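Local coordinates for proline iminopeptidase (Streptomyces halstedii, PDB 3WMR), which is an amidohydrolase of the alpha/beta hydrolase fold that acts on polyketide substrates and probably releases N-terminal proline from peptides, at residues G118-F123 against R138-L143; L131-A136 against D249-I254. All blocks are in the same frame, centred on the assembly; numbering follows the deposited sequence.

Contact 1. Residues G118-F123 against R138-L143; sequences GDYVLF and RRPAGL. With GOL (glycerol), chain D.
Y120 N donates to G142 O at 3.0 Å, in the parallel bridge that pairs Y120 with L143. Two CA-H...O contacts reinforce the pairing, D119 CA to G142 O and L143 CA to Y120 O. Among the polar side chains, D119 forms a salt bridge with R144, and Y120 OH is hydrogen-bonded to H135 of helix 127-137. A glycerol, probably from the crystallisation liquor, sits beside both segments; its O1 donates to G118 O (2.6 Å). The apolar contacts centre on the Y120 ring, whose CG stands between the backbone N and the carbonyl carbon (chi1 62°), which swings the ring over G142 and L143. L143 CA lies over one ring face, offset toward the rim, while L143 CD1 reaches both Y120 CE2 (3.7 Å) and L122 CG (3.8 Å). L122 CG itself meets the ring in plane, at the edge. At the far end, Y120 OH rests 3.4 Å from P140 CG. G142 fits tightly here, because a CB on it would run into G118 C and press on the tyrosine ring. One backbone hydrogen bond thus crosses between these segments, and apolar packing round a buried ring does the rest, while the ladder continues from Y120 to R144 and from L122 to G145 and V147.

Contact 2. Residues L131-A136 against D249-I254; sequences LGSVHA and DCLPDI
In I254, CG1 stands anti to the carbonyl carbon (chi1 -66°) and the chain then extends (chi2 166°), which carries CD1 up to the helix, 3.8 Å from S133 O and 4.1 Å from S133 CB. Both branches rest against the methyl of A136, with A136 CB 3.9 Å from I254 CG1. C250 instead holds SG between its backbone N and carbonyl carbon (chi1 80°), where the sulfur sits 3.8 Å from S133 O and 4.1 Å from V134 CA. L251 contributes one methyl, its CD2 meeting S133 CB at 3.9 Å. No hydrogen bond crosses between the segments; the hydroxyl of S133 turns back along its own helix to G129 O. The contact is therefore van der Waals packing of small helix residues against 250-254, and S133 and A136 let that segment come close. An alanine in place of I254 is likely to open a gap beside A136 CB and S133 O, since the side-chain atoms that fill it would be gone. Around the contact, F276 of helix 270-279 touches S133 and L251, and L146 of strand 143-149 touches S133 and A136. Packing the helix that follows strand 120-125 and the predicted nucleophile S126 against the segment leading into strand 258-263 is part of the alpha/beta hydrolase fold.

In the fold
Contacts 1 and 2 have centres 12 Å apart. Strand 120-125, helix 127-137 and strand 143-149 form a right-handed beta-alpha-beta crossover; contact 1 joins the starts of its two strands, and contact 2 packs its helix against 249-254. They touch directly, with Y120 OH 2.7 Å from H135 NE2 and R139 NE 2.8 Å from D253 O, both probable hydrogen bonds. L122 CD1 also packs on H135 CD2. S126, the predicted nucleophile, lies in the turn between strand 120-125 and the helix; the side chain of S133 is about 11 Å from that of S126. The bound P4G, whose pocket includes T241, W245 and S246, lies about 4 Å from the side chain of V134, which touches W245, and about 14 Å from that of P140.

Contact 1. Residues G118-F123 against R138-L143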
# COMPACT_ATOMS: atom_id res chain seq x y z
N GLY A 118 -4.94 -11.14 18.70
CA GLY A 118 -4.80 -12.59 18.87
C GLY A 118 -4.89 -13.42 17.59
O GLY A 118 -4.46 -14.57 17.59
N ASP A 119 -5.45 -12.86 16.52
CA ASP A 119 -5.69 -13.62 15.29
C ASP A 119 -6.07 -12.72 14.10
O ASP A 119 -7.15 -12.13 14.09
CB ASP A 119 -6.80 -14.64 15.53
CG ASP A 119 -6.86 -15.67 14.44
OD1 ASP A 119 -5.97 -15.68 13.59
OD2 ASP A 119 -7.80 -16.47 14.42
N TYR A 120 -5.19 -12.62 13.11
CA TYR A 120 -5.39 -11.68 12.00
C TYR A 120 -4.49 -12.04 10.82
O TYR A 120 -3.49 -12.73 10.99
CB TYR A 120 -5.18 -10.22 12.44
CG TYR A 120 -3.77 -9.90 12.94
CD1 TYR A 120 -3.37 -10.29 14.20
CD2 TYR A 120 -2.86 -9.22 12.14
CE1 TYR A 120 -2.08 -10.03 14.67
CE2 TYR A 120 -1.56 -8.94 12.60
CZ TYR A 120 -1.18 -9.36 13.86
OH TYR A 120 0.10 -9.07 14.33
N VAL A 121 -4.90 -11.62 9.62
CA VAL A 121 -4.11 -11.72 8.40
C VAL A 121 -3.81 -10.29 7.96
O VAL A 121 -4.64 -9.41 8.16
CB VAL A 121 -4.88 -12.51 7.31
CG1 VAL A 121 -4.08 -12.67 6.02
CG2 VAL A 121 -5.26 -13.88 7.84
N LEU A 122 -2.61 -10.03 7.44
CA LEU A 122 -2.27 -8.70 6.93
C LEU A 122 -2.16 -8.70 5.41
O LEU A 122 -1.51 -9.57 4.83
CB LEU A 122 -0.95 -8.18 7.50
CG LEU A 122 -0.80 -7.78 8.97
CD1 LEU A 122 0.59 -7.20 9.15
CD2 LEU A 122 -1.85 -6.77 9.40
N PHE A 123 -2.82 -7.71 4.79
CA PHE A 123 -2.66 -7.41 3.36
C PHE A 123 -2.09 -6.00 3.31
O PHE A 123 -2.67 -5.07 3.85
CB PHE A 123 -4.01 -7.46 2.66
CG PHE A 123 -3.99 -7.03 1.22
CD1 PHE A 123 -3.85 -7.97 0.22
CD2 PHE A 123 -4.14 -5.70 0.87
CE1 PHE A 123 -3.85 -7.57 -1.12
CE2 PHE A 123 -4.16 -5.29 -0.47
CZ PHE A 123 -4.02 -6.23 -1.46
N ARG A 138 8.89 -9.11 13.12
CA ARG A 138 8.93 -9.18 14.58
C ARG A 138 8.23 -10.41 15.13
O ARG A 138 8.22 -10.62 16.34
CB ARG A 138 8.31 -7.92 15.17
CG ARG A 138 8.98 -6.67 14.65
CD ARG A 138 8.39 -5.41 15.24
NE ARG A 138 9.18 -4.18 15.06
CZ ARG A 138 10.01 -3.88 14.05
NH1 ARG A 138 10.23 -4.68 13.02
NH2 ARG A 138 10.63 -2.70 14.07
N ARG A 139 7.63 -11.21 14.25
CA ARG A 139 7.05 -12.49 14.61
C ARG A 139 5.97 -12.37 15.69
O ARG A 139 6.05 -13.04 16.72
CB ARG A 139 8.16 -13.47 15.05
CG ARG A 139 9.15 -13.80 13.92
CD ARG A 139 10.30 -14.68 14.40
NE ARG A 139 11.11 -15.16 13.28
CZ ARG A 139 12.13 -16.02 13.38
NH1 ARG A 139 12.49 -16.51 14.56
NH2 ARG A 139 12.81 -16.38 12.30
N PRO A 140 4.97 -11.51 15.45
CA PRO A 140 3.87 -11.39 16.42
C PRO A 140 3.02 -12.66 16.42
O PRO A 140 2.85 -13.29 15.37
CB PRO A 140 3.07 -10.20 15.88
CG PRO A 140 3.27 -10.26 14.40
CD PRO A 140 4.64 -10.83 14.18
N ALA A 141 2.48 -13.02 17.58
CA ALA A 141 1.83 -14.32 17.78
C ALA A 141 0.53 -14.51 16.99
O ALA A 141 0.23 -15.61 16.53
CB ALA A 141 1.57 -14.54 19.27
N GLY A 142 -0.25 -13.45 16.86
CA GLY A 142 -1.57 -13.57 16.23
C GLY A 142 -1.59 -13.55 14.72
O GLY A 142 -2.62 -13.84 14.10
N LEU A 143 -0.47 -13.20 14.10
CA LEU A 143 -0.39 -13.12 12.64
C LEU A 143 -0.40 -14.50 11.96
O LEU A 143 0.49 -15.33 12.20
CB LEU A 143 0.85 -12.34 12.21
CG LEU A 143 1.02 -12.19 10.68
CD1 LEU A 143 -0.07 -11.29 10.11
CD2 LEU A 143 2.40 -11.67 10.35
C1 GOL D . -3.91 -17.36 15.58
O1 GOL D . -3.68 -17.00 16.95
C2 GOL D . -2.70 -18.11 15.03
O2 GOL D . -3.14 -19.25 14.27
C3 GOL D . -1.87 -17.20 14.13
O3 GOL D . -0.55 -17.01 14.65

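Contact 2. Residues L131-A136 against D249-I254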
# COMPACT_ATOMS: atom_id res chain seq x y z
N LEU A 131 5.54 -1.86 5.28
CA LEU A 131 5.13 -1.80 6.69
C LEU A 131 4.71 -3.18 7.19
O LEU A 131 5.17 -3.64 8.24
CB LEU A 131 3.98 -0.77 6.86
CG LEU A 131 3.41 -0.59 8.28
CD1 LEU A 131 4.47 -0.07 9.23
CD2 LEU A 131 2.20 0.33 8.29
N GLY A 132 3.83 -3.86 6.44
CA GLY A 132 3.42 -5.22 6.79
C GLY A 132 4.59 -6.17 6.99
O GLY A 132 4.57 -7.00 7.91
N SER A 133 5.62 -6.06 6.15
CA SER A 133 6.79 -6.94 6.24
C SER A 133 7.58 -6.67 7.51
O SER A 133 8.06 -7.60 8.18
CB SER A 133 7.72 -6.74 5.04
OG SER A 133 7.08 -7.11 3.85
N VAL A 134 7.73 -5.39 7.85
CA VAL A 134 8.44 -4.99 9.08
C VAL A 134 7.71 -5.55 10.30
O VAL A 134 8.30 -6.16 11.20
CB VAL A 134 8.57 -3.45 9.18
CG1 VAL A 134 9.18 -3.03 10.51
CG2 VAL A 134 9.41 -2.91 8.03
N HIS A 135 6.40 -5.35 10.31
CA HIS A 135 5.55 -5.93 11.34
C HIS A 135 5.67 -7.47 11.43
O HIS A 135 5.84 -7.99 12.52
CB HIS A 135 4.11 -5.53 11.06
CG HIS A 135 3.13 -6.10 12.02
ND1 HIS A 135 2.66 -5.39 13.11
CD2 HIS A 135 2.52 -7.30 12.07
CE1 HIS A 135 1.80 -6.14 13.78
NE2 HIS A 135 1.70 -7.30 13.17
N ALA A 136 5.58 -8.17 10.30
CA ALA A 136 5.67 -9.63 10.27
C ALA A 136 7.05 -10.14 10.73
O ALA A 136 7.16 -11.25 11.24
CB ALA A 136 5.35 -10.17 8.89
N ASP A 249 16.46 -6.62 4.94
CA ASP A 249 17.16 -7.19 6.10
C ASP A 249 16.26 -7.89 7.10
O ASP A 249 16.71 -8.76 7.83
CB ASP A 249 17.98 -6.12 6.81
CG ASP A 249 19.22 -5.70 6.02
OD1 ASP A 249 19.68 -6.47 5.13
OD2 ASP A 249 19.74 -4.59 6.28
N CYS A 250 14.98 -7.54 7.13
CA CYS A 250 14.06 -8.21 8.03
C CYS A 250 13.31 -9.40 7.38
O CYS A 250 12.72 -10.20 8.10
CB CYS A 250 13.09 -7.20 8.61
SG CYS A 250 11.76 -6.81 7.47
N LEU A 251 13.39 -9.53 6.06
CA LEU A 251 12.60 -10.53 5.33
C LEU A 251 12.88 -11.98 5.70
O LEU A 251 11.94 -12.78 5.73
CB LEU A 251 12.71 -10.34 3.80
CG LEU A 251 12.25 -8.99 3.21
CD1 LEU A 251 12.38 -8.94 1.70
CD2 LEU A 251 10.83 -8.64 3.62
N PRO A 252 14.15 -12.33 6.00
CA PRO A 252 14.39 -13.71 6.41
C PRO A 252 13.68 -14.11 7.70
O PRO A 252 13.53 -15.29 7.95
CB PRO A 252 15.94 -13.78 6.61
CG PRO A 252 16.46 -12.66 5.78
CD PRO A 252 15.41 -11.57 5.87
N ASP A 253 13.25 -13.13 8.51
CA ASP A 253 12.63 -13.41 9.81
C ASP A 253 11.12 -13.65 9.74
O ASP A 253 10.49 -14.02 10.75
CB ASP A 253 12.91 -12.27 10.79
CG ASP A 253 14.40 -12.20 11.20
OD1 ASP A 253 15.15 -13.19 11.07
OD2 ASP A 253 14.81 -11.12 11.66
N ILE A 254 10.52 -13.43 8.57
CA ILE A 254 9.08 -13.63 8.39
C ILE A 254 8.78 -15.13 8.35
O ILE A 254 9.26 -15.84 7.45
CB ILE A 254 8.57 -12.93 7.11
CG1 ILE A 254 8.71 -11.41 7.26
CG2 ILE A 254 7.12 -13.30 6.83
CD1 ILE A 254 8.55 -10.63 5.97